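PDB 3JQ0: SusD superfamily protein from Bacteroides vulgatus ATCC 8482, which is probably an outer-membrane nutrient-binding protein of the SusD family, likely to capture sugars at the cell surface, although its exact ligand is not established. Local coordinates for residues K26-F31 with R262-P267; D231-E236 with I361-D366; D313-T318 with L435-R440; P409-N412 with F416-D419. All coordinates share one frame; numbering follows the deposited sequence. Where two conformers were deposited one is given.

Contact 1: K26-F31 with R262-P267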
loop_
_atom_site.group_PDB
_atom_site.type_symbol
_atom_site.label_atom_id
_atom_site.label_comp_id
_atom_site.label_asym_id
_atom_site.label_seq_id
_atom_site.Cartn_x
_atom_site.Cartn_y
_atom_site.Cartn_z
ATOM N N LYS A 26 -3.751 -9.459 7.515
ATOM C CA LYS A 26 -4.344 -8.949 6.279
ATOM C C LYS A 26 -3.415 -8.087 5.430
ATOM O O LYS A 26 -3.844 -7.581 4.411
ATOM C CB LYS A 26 -5.634 -8.187 6.574
ATOM C CG LYS A 26 -6.852 -9.180 6.647
ATOM C CD LYS A 26 -6.628 -10.489 7.285
ATOM C CE LYS A 26 -7.742 -11.476 7.169
ATOM N NZ LYS A 26 -7.584 -12.613 8.099
ATOM N N SER A 27 -2.161 -7.979 5.836
ATOM C CA SER A 27 -1.152 -7.192 5.082
ATOM C C SER A 27 -1.152 -7.547 3.617
ATOM O O SER A 27 -1.165 -6.661 2.751
ATOM C CB SER A 27 0.276 -7.594 5.621
ATOM O OG SER A 27 0.580 -7.180 6.870
ATOM N N TYR A 28 -1.053 -8.844 3.343
ATOM C CA TYR A 28 -1.022 -9.315 1.979
ATOM C C TYR A 28 -2.295 -8.898 1.224
ATOM O O TYR A 28 -2.230 -8.386 0.101
ATOM C CB TYR A 28 -0.810 -10.830 1.963
ATOM C CG TYR A 28 -0.802 -11.432 0.582
ATOM C CD1 TYR A 28 -0.021 -10.932 -0.414
ATOM C CD2 TYR A 28 -1.571 -12.555 0.314
ATOM C CE1 TYR A 28 0.001 -11.522 -1.680
ATOM C CE2 TYR A 28 -1.571 -13.156 -0.901
ATOM C CZ TYR A 28 -0.782 -12.624 -1.927
ATOM O OH TYR A 28 -0.768 -13.229 -3.169
ATOM N N ASN A 29 -3.467 -9.126 1.840
ATOM C CA ASN A 29 -4.705 -8.680 1.203
ATOM C C ASN A 29 -4.733 -7.188 0.950
ATOM O O ASN A 29 -5.249 -6.765 -0.090
ATOM C CB ASN A 29 -5.912 -9.100 2.010
ATOM C CG ASN A 29 -6.282 -10.546 1.855
ATOM O OD1 ASN A 29 -5.763 -11.250 1.010
ATOM N ND2 ASN A 29 -7.235 -10.986 2.683
ATOM N N PHE A 30 -4.186 -6.364 1.831
ATOM C CA PHE A 30 -4.158 -4.917 1.572
ATOM C C PHE A 30 -3.335 -4.628 0.338
ATOM O O PHE A 30 -3.690 -3.758 -0.458
ATOM C CB PHE A 30 -3.618 -4.130 2.787
ATOM C CG PHE A 30 -4.405 -4.315 4.059
ATOM C CD1 PHE A 30 -5.798 -4.530 4.062
ATOM C CD2 PHE A 30 -3.768 -4.268 5.293
ATOM C CE1 PHE A 30 -6.492 -4.720 5.251
ATOM C CE2 PHE A 30 -4.469 -4.452 6.479
ATOM C CZ PHE A 30 -5.826 -4.705 6.453
ATOM N N PHE A 31 -2.192 -5.303 0.169
ATOM C CA PHE A 31 -1.422 -5.209 -1.055
ATOM C C PHE A 31 -2.249 -5.582 -2.275
ATOM O O PHE A 31 -2.293 -4.853 -3.262
ATOM C CB PHE A 31 -0.146 -6.036 -0.961
ATOM C CG PHE A 31 0.536 -6.276 -2.275
ATOM C CD1 PHE A 31 1.233 -5.256 -2.932
ATOM C CD2 PHE A 31 0.417 -7.522 -2.883
ATOM C CE1 PHE A 31 1.838 -5.547 -4.163
ATOM C CE2 PHE A 31 1.015 -7.788 -4.100
ATOM C CZ PHE A 31 1.716 -6.792 -4.737
ATOM N N ARG A 262 7.653 -13.424 -0.048
ATOM C CA ARG A 262 8.607 -14.429 -0.510
ATOM C C ARG A 262 7.982 -15.353 -1.555
ATOM O O ARG A 262 8.612 -15.680 -2.561
ATOM C CB ARG A 262 9.035 -15.261 0.701
ATOM C CG ARG A 262 9.919 -16.444 0.397
ATOM C CD ARG A 262 10.509 -17.077 1.628
ATOM N NE ARG A 262 9.495 -17.386 2.620
ATOM C CZ ARG A 262 8.795 -18.503 2.690
ATOM N NH1 ARG A 262 9.027 -19.498 1.849
ATOM N NH2 ARG A 262 7.866 -18.660 3.626
HETATM N N MSE A 263 6.746 -15.790 -1.297
HETATM C CA MSE A 263 6.138 -16.836 -2.122
HETATM C C MSE A 263 5.290 -16.309 -3.289
HETATM O O MSE A 263 4.723 -17.133 -4.026
HETATM C CB MSE A 263 5.326 -17.801 -1.265
HETATM C CG MSE A 263 6.190 -18.629 -0.321
HETATM SE SE MSE A 263 7.370 -19.856 -1.238
HETATM C CE MSE A 263 6.033 -21.096 -1.917
ATOM N N ARG A 264 5.257 -14.996 -3.503
ATOM C CA ARG A 264 4.599 -14.444 -4.686
ATOM C C ARG A 264 5.455 -13.512 -5.533
ATOM O O ARG A 264 5.109 -13.324 -6.699
ATOM C CB ARG A 264 3.252 -13.782 -4.320
ATOM C CG ARG A 264 2.249 -14.706 -3.662
ATOM C CD ARG A 264 1.599 -15.627 -4.631
ATOM N NE ARG A 264 0.694 -16.594 -4.012
ATOM C CZ ARG A 264 0.986 -17.841 -3.702
ATOM N NH1 ARG A 264 2.193 -18.338 -3.796
ATOM N NH2 ARG A 264 -0.009 -18.642 -3.291
ATOM N N LEU A 265 6.487 -12.872 -4.967
ATOM C CA LEU A 265 7.210 -11.818 -5.657
ATOM C C LEU A 265 8.710 -12.082 -5.827
ATOM O O LEU A 265 9.364 -11.258 -6.433
ATOM C CB LEU A 265 7.017 -10.472 -4.928
ATOM C CG LEU A 265 5.638 -9.848 -5.112
ATOM C CD1 LEU A 265 5.507 -8.598 -4.249
ATOM C CD2 LEU A 265 5.403 -9.502 -6.556
ATOM N N ILE A 266 9.276 -13.153 -5.238
ATOM C CA ILE A 266 10.740 -13.276 -5.133
ATOM C C ILE A 266 11.247 -14.415 -6.021
ATOM O O ILE A 266 10.588 -15.450 -6.158
ATOM C CB ILE A 266 11.112 -13.465 -3.623
ATOM C CG1 ILE A 266 10.796 -12.203 -2.842
ATOM C CG2 ILE A 266 12.568 -13.942 -3.385
ATOM C CD1 ILE A 266 11.554 -10.958 -3.252
ATOM N N PRO A 267 12.428 -14.241 -6.648
ATOM C CA PRO A 267 12.978 -15.294 -7.535
ATOM C C PRO A 267 13.450 -16.512 -6.762
ATOM O O PRO A 267 13.852 -16.431 -5.607
ATOM C CB PRO A 267 14.187 -14.595 -8.178
ATOM C CG PRO A 267 14.609 -13.565 -7.136
ATOM C CD PRO A 267 13.293 -13.059 -6.622
HETATM O O HOH W 1 -1.838 -15.585 -3.313
#

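Contact 2: D231-E236 with I361-D366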
loop_
_atom_site.group_PDB
_atom_site.type_symbol
_atom_site.label_atom_id
_atom_site.label_comp_id
_atom_site.label_asym_id
_atom_site.label_seq_id
_atom_site.Cartn_x
_atom_site.Cartn_y
_atom_site.Cartn_z
ATOM N N ASP A 231 16.990 3.179 3.117
ATOM C CA ASP A 231 16.962 3.219 4.563
ATOM C C ASP A 231 15.538 3.318 5.140
ATOM O O ASP A 231 15.354 3.044 6.309
ATOM C CB ASP A 231 17.847 4.329 5.079
ATOM C CG ASP A 231 19.302 4.085 4.776
ATOM O OD1 ASP A 231 19.811 2.938 4.874
ATOM O OD2 ASP A 231 20.000 5.065 4.400
ATOM N N ILE A 232 14.571 3.760 4.338
ATOM C CA ILE A 232 13.194 3.775 4.800
ATOM C C ILE A 232 12.754 2.371 5.215
ATOM O O ILE A 232 12.058 2.164 6.211
ATOM C CB ILE A 232 12.238 4.283 3.684
ATOM C CG1 ILE A 232 12.571 5.706 3.250
ATOM C CG2 ILE A 232 10.803 4.175 4.128
ATOM C CD1 ILE A 232 11.876 6.025 1.919
ATOM N N PHE A 233 13.152 1.400 4.392
ATOM C CA PHE A 233 12.600 0.048 4.461
ATOM C C PHE A 233 13.460 -0.961 5.170
ATOM O O PHE A 233 13.045 -2.125 5.359
ATOM C CB PHE A 233 12.321 -0.469 3.032
ATOM C CG PHE A 233 11.526 0.491 2.192
ATOM C CD1 PHE A 233 10.154 0.664 2.433
ATOM C CD2 PHE A 233 12.130 1.259 1.220
ATOM C CE1 PHE A 233 9.430 1.561 1.696
ATOM C CE2 PHE A 233 11.401 2.212 0.519
ATOM C CZ PHE A 233 10.043 2.341 0.770
ATOM N N SER A 234 14.683 -0.586 5.534
ATOM C CA SER A 234 15.623 -1.570 6.004
ATOM C C SER A 234 15.220 -2.192 7.333
ATOM O O SER A 234 14.649 -1.572 8.242
ATOM C CB SER A 234 17.000 -0.987 6.144
ATOM O OG SER A 234 16.979 -0.078 7.227
ATOM N N PHE A 235 15.578 -3.465 7.463
ATOM C CA PHE A 235 15.314 -4.239 8.657
ATOM C C PHE A 235 15.953 -3.602 9.881
ATOM O O PHE A 235 15.423 -3.720 10.979
ATOM C CB PHE A 235 15.819 -5.663 8.438
ATOM C CG PHE A 235 15.607 -6.590 9.590
ATOM C CD1 PHE A 235 14.391 -7.230 9.798
ATOM C CD2 PHE A 235 16.616 -6.814 10.497
ATOM C CE1 PHE A 235 14.211 -8.051 10.886
ATOM C CE2 PHE A 235 16.435 -7.668 11.610
ATOM C CZ PHE A 235 15.238 -8.292 11.772
ATOM N N GLU A 236 17.099 -2.948 9.698
ATOM C CA GLU A 236 17.815 -2.323 10.795
ATOM C C GLU A 236 17.387 -0.928 11.123
ATOM O O GLU A 236 17.928 -0.337 12.055
ATOM C CB GLU A 236 19.307 -2.331 10.510
ATOM C CG GLU A 236 19.855 -3.766 10.384
ATOM C CD GLU A 236 19.721 -4.712 11.629
ATOM O OE1 GLU A 236 19.499 -4.240 12.777
ATOM O OE2 GLU A 236 19.880 -5.977 11.455
ATOM N N ILE A 361 2.271 0.972 6.086
ATOM C CA ILE A 361 0.894 1.299 5.671
ATOM C C ILE A 361 0.817 2.761 5.302
ATOM O O ILE A 361 0.372 3.141 4.207
ATOM C CB ILE A 361 -0.148 0.887 6.731
ATOM C CG1 ILE A 361 -0.128 -0.629 6.975
ATOM C CG2 ILE A 361 -1.530 1.398 6.359
ATOM C CD1 ILE A 361 -0.560 -1.456 5.810
ATOM N N TYR A 362 1.210 3.620 6.242
ATOM C CA TYR A 362 1.271 5.075 6.010
ATOM C C TYR A 362 2.656 5.600 6.300
ATOM O O TYR A 362 3.121 5.478 7.454
ATOM C CB TYR A 362 0.251 5.830 6.850
ATOM C CG TYR A 362 -1.204 5.566 6.539
ATOM C CD1 TYR A 362 -1.682 5.611 5.222
ATOM C CD2 TYR A 362 -2.105 5.315 7.544
ATOM C CE1 TYR A 362 -3.024 5.465 4.946
ATOM C CE2 TYR A 362 -3.469 5.158 7.269
ATOM C CZ TYR A 362 -3.925 5.222 5.955
ATOM O OH TYR A 362 -5.283 5.084 5.737
ATOM N N ARG A 363 3.269 6.208 5.286
ATOM C CA ARG A 363 4.576 6.851 5.351
ATOM C C ARG A 363 4.469 8.333 5.163
ATOM O O ARG A 363 3.533 8.800 4.473
ATOM C CB ARG A 363 5.515 6.292 4.130
ATOM C CG ARG A 363 5.957 4.907 4.289
ATOM C CD ARG A 363 7.104 4.586 3.516
ATOM N NE ARG A 363 6.941 4.381 2.088
ATOM C CZ ARG A 363 7.475 5.141 1.151
ATOM N NH1 ARG A 363 8.022 6.322 1.377
ATOM N NH2 ARG A 363 7.447 4.688 -0.092
ATOM N N TYR A 364 5.446 9.104 5.643
ATOM C CA TYR A 364 5.379 10.536 5.471
ATOM C C TYR A 364 5.367 10.963 3.976
ATOM O O TYR A 364 4.689 11.932 3.642
ATOM C CB TYR A 364 6.475 11.247 6.241
ATOM C CG TYR A 364 6.277 12.736 6.309
ATOM C CD1 TYR A 364 5.226 13.272 7.012
ATOM C CD2 TYR A 364 7.127 13.626 5.678
ATOM C CE1 TYR A 364 5.032 14.638 7.076
ATOM C CE2 TYR A 364 6.952 14.990 5.755
ATOM C CZ TYR A 364 5.903 15.498 6.455
ATOM O OH TYR A 364 5.662 16.846 6.545
ATOM N N ALA A 365 6.057 10.252 3.078
ATOM C CA ALA A 365 5.963 10.627 1.659
ATOM C C ALA A 365 4.517 10.530 1.177
ATOM O O ALA A 365 4.125 11.237 0.248
ATOM C CB ALA A 365 6.873 9.784 0.786
ATOM N N ASP A 366 3.755 9.573 1.727
ATOM C CA ASP A 366 2.329 9.394 1.371
ATOM C C ASP A 366 1.547 10.618 1.832
ATOM O O ASP A 366 0.758 11.168 1.060
ATOM C CB ASP A 366 1.852 8.073 2.025
ATOM C CG ASP A 366 0.525 7.542 1.548
ATOM O OD1 ASP A 366 -0.056 8.095 0.593
ATOM O OD2 ASP A 366 0.116 6.521 2.132
#

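Contact 3: D313-T318 with L435-R440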
loop_
_atom_site.group_PDB
_atom_site.type_symbol
_atom_site.label_atom_id
_atom_site.label_comp_id
_atom_site.label_asym_id
_atom_site.label_seq_id
_atom_site.Cartn_x
_atom_site.Cartn_y
_atom_site.Cartn_z
ATOM N N ASP A 313 17.532 8.459 -10.152
ATOM C CA ASP A 313 16.486 8.314 -9.151
ATOM C C ASP A 313 16.819 7.024 -8.385
ATOM O O ASP A 313 16.738 5.934 -8.935
ATOM C CB ASP A 313 15.123 8.259 -9.824
ATOM C CG ASP A 313 13.995 8.080 -8.853
ATOM O OD1 ASP A 313 14.193 7.721 -7.668
ATOM O OD2 ASP A 313 12.826 8.320 -9.309
ATOM N N THR A 314 17.231 7.140 -7.137
ATOM C CA THR A 314 17.662 5.977 -6.385
ATOM C C THR A 314 16.527 4.990 -6.104
ATOM O O THR A 314 16.777 3.818 -5.786
ATOM C CB THR A 314 18.362 6.322 -5.032
ATOM O OG1 THR A 314 17.353 6.691 -4.091
ATOM C CG2 THR A 314 19.415 7.401 -5.154
ATOM N N ARG A 315 15.284 5.424 -6.286
ATOM C CA ARG A 315 14.176 4.494 -6.105
ATOM C C ARG A 315 14.205 3.361 -7.133
ATOM O O ARG A 315 13.641 2.300 -6.903
ATOM C CB ARG A 315 12.839 5.192 -6.185
ATOM C CG ARG A 315 12.694 6.267 -5.123
ATOM C CD ARG A 315 11.383 7.026 -5.238
ATOM N NE ARG A 315 11.411 7.873 -6.452
ATOM C CZ ARG A 315 10.625 8.915 -6.647
ATOM N NH1 ARG A 315 9.645 9.204 -5.812
ATOM N NH2 ARG A 315 10.815 9.661 -7.724
ATOM N N TRP A 316 14.783 3.628 -8.297
ATOM C CA TRP A 316 14.823 2.678 -9.398
ATOM C C TRP A 316 15.481 1.361 -9.001
ATOM O O TRP A 316 14.840 0.303 -9.004
ATOM C CB TRP A 316 15.538 3.318 -10.580
ATOM C CG TRP A 316 15.601 2.557 -11.848
ATOM C CD1 TRP A 316 15.057 1.342 -12.108
ATOM C CD2 TRP A 316 16.262 2.994 -13.039
ATOM N NE1 TRP A 316 15.339 1.002 -13.418
ATOM C CE2 TRP A 316 16.061 1.998 -14.009
ATOM C CE3 TRP A 316 16.937 4.141 -13.393
ATOM C CZ2 TRP A 316 16.535 2.117 -15.306
ATOM C CZ3 TRP A 316 17.400 4.255 -14.675
ATOM C CH2 TRP A 316 17.222 3.257 -15.624
ATOM N N THR A 317 16.764 1.425 -8.636
ATOM C CA THR A 317 17.519 0.204 -8.352
ATOM C C THR A 317 17.357 -0.256 -6.914
ATOM O O THR A 317 17.798 -1.351 -6.572
ATOM C CB THR A 317 18.966 0.405 -8.706
ATOM O OG1 THR A 317 19.465 1.527 -8.005
ATOM C CG2 THR A 317 19.140 0.608 -10.210
ATOM N N THR A 318 16.690 0.537 -6.078
ATOM C CA THR A 318 16.270 0.056 -4.757
ATOM C C THR A 318 14.979 -0.773 -4.910
ATOM O O THR A 318 14.815 -1.813 -4.256
ATOM C CB THR A 318 16.114 1.224 -3.772
ATOM O OG1 THR A 318 17.396 1.779 -3.513
ATOM C CG2 THR A 318 15.465 0.787 -2.479
ATOM N N LEU A 435 0.332 11.159 -9.859
ATOM C CA LEU A 435 0.216 9.716 -10.122
ATOM C C LEU A 435 1.592 9.123 -10.410
ATOM O O LEU A 435 1.920 8.056 -9.899
ATOM C CB LEU A 435 -0.721 9.424 -11.284
ATOM C CG LEU A 435 -2.203 9.606 -11.021
ATOM C CD1 LEU A 435 -2.947 9.334 -12.331
ATOM C CD2 LEU A 435 -2.728 8.703 -9.914
ATOM N N LYS A 436 2.387 9.799 -11.226
ATOM C CA LYS A 436 3.722 9.311 -11.582
ATOM C C LYS A 436 4.579 9.228 -10.349
ATOM O O LYS A 436 5.320 8.267 -10.140
ATOM C CB LYS A 436 4.303 10.245 -12.638
ATOM C CG LYS A 436 5.792 9.998 -12.960
ATOM C CD LYS A 436 6.292 10.814 -14.149
ATOM C CE LYS A 436 6.378 12.301 -13.879
ATOM N NZ LYS A 436 6.760 13.061 -15.119
ATOM N N GLU A 437 4.511 10.261 -9.509
ATOM C CA GLU A 437 5.340 10.309 -8.307
ATOM C C GLU A 437 4.970 9.154 -7.376
ATOM O O GLU A 437 5.862 8.498 -6.811
ATOM C CB GLU A 437 5.251 11.647 -7.610
ATOM C CG GLU A 437 6.430 11.896 -6.683
ATOM C CD GLU A 437 7.743 12.023 -7.427
ATOM O OE1 GLU A 437 7.730 12.521 -8.591
ATOM O OE2 GLU A 437 8.782 11.603 -6.879
ATOM N N ARG A 438 3.684 8.912 -7.184
ATOM C CA ARG A 438 3.238 7.838 -6.338
ATOM C C ARG A 438 3.615 6.477 -6.890
ATOM O O ARG A 438 3.943 5.551 -6.135
ATOM C CB ARG A 438 1.721 7.907 -6.065
ATOM C CG ARG A 438 1.328 9.079 -5.204
ATOM C CD ARG A 438 -0.156 9.071 -4.867
ATOM N NE ARG A 438 -0.560 8.001 -4.016
ATOM C CZ ARG A 438 -0.392 7.950 -2.718
ATOM N NH1 ARG A 438 0.223 8.912 -2.067
ATOM N NH2 ARG A 438 -0.873 6.902 -2.038
ATOM N N LEU A 439 3.591 6.331 -8.214
ATOM C CA LEU A 439 3.996 5.083 -8.847
ATOM C C LEU A 439 5.468 4.780 -8.495
ATOM O O LEU A 439 5.820 3.683 -8.080
ATOM C CB LEU A 439 3.760 5.130 -10.361
ATOM C CG LEU A 439 4.243 3.933 -11.168
ATOM C CD1 LEU A 439 3.743 2.602 -10.677
ATOM C CD2 LEU A 439 3.950 4.162 -12.621
ATOM N N ARG A 440 6.312 5.787 -8.696
ATOM C CA ARG A 440 7.727 5.656 -8.402
ATOM C C ARG A 440 7.987 5.405 -6.929
ATOM O O ARG A 440 8.954 4.689 -6.577
ATOM C CB ARG A 440 8.463 6.925 -8.885
ATOM C CG ARG A 440 8.537 7.019 -10.397
ATOM C CD ARG A 440 9.172 8.313 -10.863
ATOM N NE ARG A 440 9.374 8.287 -12.310
ATOM C CZ ARG A 440 9.626 9.343 -13.071
ATOM N NH1 ARG A 440 9.581 10.565 -12.578
ATOM N NH2 ARG A 440 9.876 9.142 -14.355
HETATM O O HOH W 2 9.984 11.682 -9.956
#

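Contact 4: P409-N412 with F416-D419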
loop_
_atom_site.group_PDB
_atom_site.type_symbol
_atom_site.label_atom_id
_atom_site.label_comp_id
_atom_site.label_asym_id
_atom_site.label_seq_id
_atom_site.Cartn_x
_atom_site.Cartn_y
_atom_site.Cartn_z
ATOM N N PRO A 409 8.184 21.465 -12.312
ATOM C CA PRO A 409 7.394 20.755 -13.312
ATOM C C PRO A 409 8.182 20.480 -14.618
ATOM O O PRO A 409 7.636 20.563 -15.722
ATOM C CB PRO A 409 6.262 21.733 -13.602
ATOM C CG PRO A 409 6.990 23.061 -13.633
ATOM C CD PRO A 409 8.032 22.933 -12.514
ATOM N N ASN A 410 9.463 20.101 -14.477
ATOM C CA ASN A 410 10.377 20.027 -15.594
ATOM C C ASN A 410 10.741 18.627 -16.051
ATOM O O ASN A 410 11.505 18.469 -16.992
ATOM C CB ASN A 410 11.688 20.770 -15.226
ATOM C CG ASN A 410 11.436 22.166 -14.770
ATOM O OD1 ASN A 410 10.576 22.869 -15.323
ATOM N ND2 ASN A 410 12.146 22.588 -13.733
ATOM N N ASP A 411 10.156 17.610 -15.428
ATOM C CA ASP A 411 10.446 16.217 -15.747
ATOM C C ASP A 411 9.617 15.801 -16.959
ATOM O O ASP A 411 8.521 15.223 -16.818
ATOM C CB ASP A 411 10.279 15.325 -14.530
ATOM C CG ASP A 411 10.584 13.864 -14.774
ATOM O OD1 ASP A 411 10.948 13.479 -15.894
ATOM O OD2 ASP A 411 10.389 13.103 -13.779
ATOM N N ASN A 412 10.131 16.179 -18.129
ATOM C CA ASN A 412 9.388 16.178 -19.396
ATOM C C ASN A 412 10.081 15.436 -20.549
ATOM O O ASN A 412 9.564 15.414 -21.658
ATOM C CB ASN A 412 9.074 17.616 -19.808
ATOM C CG ASN A 412 8.158 18.295 -18.833
ATOM O OD1 ASN A 412 7.186 17.691 -18.401
ATOM N ND2 ASN A 412 8.431 19.547 -18.513
ATOM N N PHE A 416 12.266 9.755 -22.919
ATOM C CA PHE A 416 11.884 8.896 -21.828
ATOM C C PHE A 416 10.352 8.654 -21.853
ATOM O O PHE A 416 9.879 7.536 -21.554
ATOM C CB PHE A 416 12.279 9.548 -20.506
ATOM C CG PHE A 416 11.911 8.684 -19.338
ATOM C CD1 PHE A 416 12.739 7.649 -18.912
ATOM C CD2 PHE A 416 10.688 8.892 -18.694
ATOM C CE1 PHE A 416 12.354 6.827 -17.872
ATOM C CE2 PHE A 416 10.322 8.033 -17.660
ATOM C CZ PHE A 416 11.150 7.034 -17.230
ATOM N N TYR A 417 9.564 9.698 -22.106
ATOM C CA TYR A 417 8.136 9.607 -22.069
ATOM C C TYR A 417 7.485 9.063 -23.328
ATOM O O TYR A 417 6.288 8.796 -23.349
ATOM C CB TYR A 417 7.483 10.929 -21.593
ATOM C CG TYR A 417 7.871 11.196 -20.132
ATOM C CD1 TYR A 417 7.302 10.464 -19.076
ATOM C CD2 TYR A 417 8.856 12.112 -19.804
ATOM C CE1 TYR A 417 7.715 10.639 -17.795
ATOM C CE2 TYR A 417 9.278 12.283 -18.493
ATOM C CZ TYR A 417 8.702 11.511 -17.490
ATOM O OH TYR A 417 9.149 11.622 -16.177
ATOM N N THR A 418 8.253 8.920 -24.385
ATOM C CA THR A 418 7.789 8.243 -25.607
ATOM C C THR A 418 7.612 6.751 -25.354
ATOM O O THR A 418 8.442 6.114 -24.703
ATOM C CB THR A 418 8.769 8.508 -26.758
ATOM O OG1 THR A 418 8.722 9.900 -27.060
ATOM C CG2 THR A 418 8.382 7.719 -28.014
ATOM N N ASP A 419 6.509 6.201 -25.867
ATOM C CA ASP A 419 6.213 4.770 -25.718
ATOM C C ASP A 419 6.266 4.365 -24.250
ATOM O O ASP A 419 6.852 3.333 -23.891
ATOM C CB ASP A 419 7.164 3.904 -26.564
ATOM C CG ASP A 419 7.028 4.156 -28.052
ATOM O OD1 ASP A 419 5.901 4.405 -28.517
ATOM O OD2 ASP A 419 8.064 4.109 -28.754
#

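Contact 1: K26-F31 with R262-P267
Tyr28 reaches out from helix 27-34 and sets its hydroxyl against the aliphatic part of Arg264, with OH 3.4 Å from Arg264 CG. Its ring leaves the helix with CG opposite the backbone N across the CA-CB bond (chi1 178°), which carries the phenol end toward segment 262-267. The two side chains cross at about a right angle, and no direct hydrogen bond joins them. Water 1 does that work instead: it lies 2.6 Å from Tyr28 OH, in the plane of the ring, and accepts from Arg264 NE at 2.8 Å, in the guanidinium plane. The arginine chain bends at chi2 (-76°), and NH1 turns back to donate to the carbonyl O of the preceding residue, Met263, from above the carbonyl plane. Beside this polar pair the contact is apolar. Leu265 CD1 packs 4.2 Å from Phe31 CZ, and the branched leucine also touches Trp257 and Tyr41. Tyr28 stacks on Tyr260 and Phe31 on Trp257. The contact thus joins helix 27-34 to the short helical turn 262-265 by an apolar pair and a polar one, the arginine being linked to the tyrosine through water, with no salt bridge between the segments.

Contact 2: D231-E236 with I361-D366
Phe233 points the CE1-CZ edge of its ring at the guanidinium of Arg363, and Ile232 crosses the arginine's aliphatic stem at about a right angle. Ring and guanidinium stand almost perpendicular, 88° apart: Phe233 CZ sits over one guanidinium face, toward its rim, while Arg363 NH2 lies at the ring's edge, 3.6 Å from CZ. Since the cation meets the edge and not the pi face, this is packing and not a cation-pi stack. Ile232 places CG2 opposite its backbone N, so that this methyl comes 3.8 Å from Arg363 CD; the same methyl also covers the centre of the Phe233 ring. From the end of strand 359-363, at the N-cap position of helix 364-377, Arg363 runs out extended and then bends at chi3 (-76°), which turns the guanidinium across the phenylalanine edge. Its nitrogens are taken by Glu445 at NH2 and by Glu441 and Glu242 at NH1. A leucine in its place would probably leave these three carboxylates without their shared cation and the Phe233 edge without its flat partner. The arginine therefore serves two environments at once: its stem and one face suit the hydrophobic end of helix 229-233, while its N-H groups probably offset the charge of the acids gathered round it.

Contact 3: D313-T318 with L435-R440
Arg315 and Glu437 form the salt bridge of this contact, with both end nitrogens of the guanidinium directed at one carboxylate oxygen. NH1 lies 2.8 Å from Glu437 OE2 and NH2 2.9 Å from the same atom; both come from the same face of the carboxylate, tilted out of its plane, while the oxygen stays in the guanidinium plane. The glutamate gets there by bending at chi2 (66°). On another edge Arg315 holds Asp313 side-on: NE donates to OD1 on its syn side, and NH2 reaches OD2 at 2.9 Å. Asp313 OD1 also accepts from the backbone N of Arg315 at 2.9 Å, a capping bond at the turn into helix 315-319, and a short aspartate is well suited to satisfy backbone and side chain together. Water 2 accepts from Arg440 NH1 and donates to Glu437 OE1, with a weak bond from Arg315 NH2. Glu437 OE1 has a further cation in Arg390, and Arg315 NH1 another acid in Glu441.

Packing surrounds this network. Arg440 CB sits over the centre of one face of the Arg315 guanidinium, 3.7 Å from CZ, and Arg315 CD rests 3.6 Å from Arg440 O. The Arg440 chain extends from CG to NE past Asp313, and its NE donates to Gly308 O.

Gripped on two edges and covered on a face, the Arg315 guanidinium is probably held against rotation; with acids on both edges its buried charge is probably well compensated, and the network links helix 315-319 to helix 430-441.

Contact 4: P409-N412 with F416-D419
Asp411, the centre of an inverse gamma turn, receives the hydroxyl of Tyr417 from the short helix 414-417 that follows, so the contact closes a tight local loop. The polar part is one short hydrogen bond: Tyr417 OH donates to Asp411 OD1 at 2.6 Å, reaching the oxygen from above the carboxylate plane. Asp411 CG lies opposite its backbone N (chi1 -179°), which swings the carboxylate toward the phenol; carboxylate and ring planes are 59° apart. Charge adds a second layer, for Arg310 pairs with OD1 and Arg440 with OD2, while Arg440 and probably Lys436 are hydrogen-bonded to the tyrosine oxygen. The two arginines probably favour the charged form of the aspartate. The remainder is van der Waals contact, suited to a long flat side chain: Tyr417 CD2 lies 3.6 Å from Asn412 C, and CE2 meets Asp411 O at 3.5 Å. A phenylalanine here would keep the ring packing but would probably leave Asp411 OD1 without this donor and take one acceptor from Lys436 and Arg440. Within the loop, Asn412 turns its amide back over the turn while OD1 accepts from Asn427 N; its ND2 donates to Pro409 O at 3.1 Å, in the carbonyl plane and on a lone pair.

How the contacts relate
Contacts 2 and 3 are buried, whereas contact 1 is partly buried and contact 4 lies near the periphery, about 25 Å from the centre of the chain to the contact's own centre. Contact 1 relies on a phenylalanine-leucine contact and a bridging water; in contact 2 an arginine packs against apolar side chains and its acids come from outside; contact 3 has its main acids, Asp313 and Glu437, within the segments; contact 4 is short-range and turns on a phenol. Asp366 OD1 and Arg438 NH1, 2.8 Å apart, tie contact 2 to contact 3 by a salt bridge. Helix 430-441 serves contact 3 and also supplies contact 4 through Lys436 and Arg440. Contacts 1 and 2 merely touch, Phe30 against Ile361.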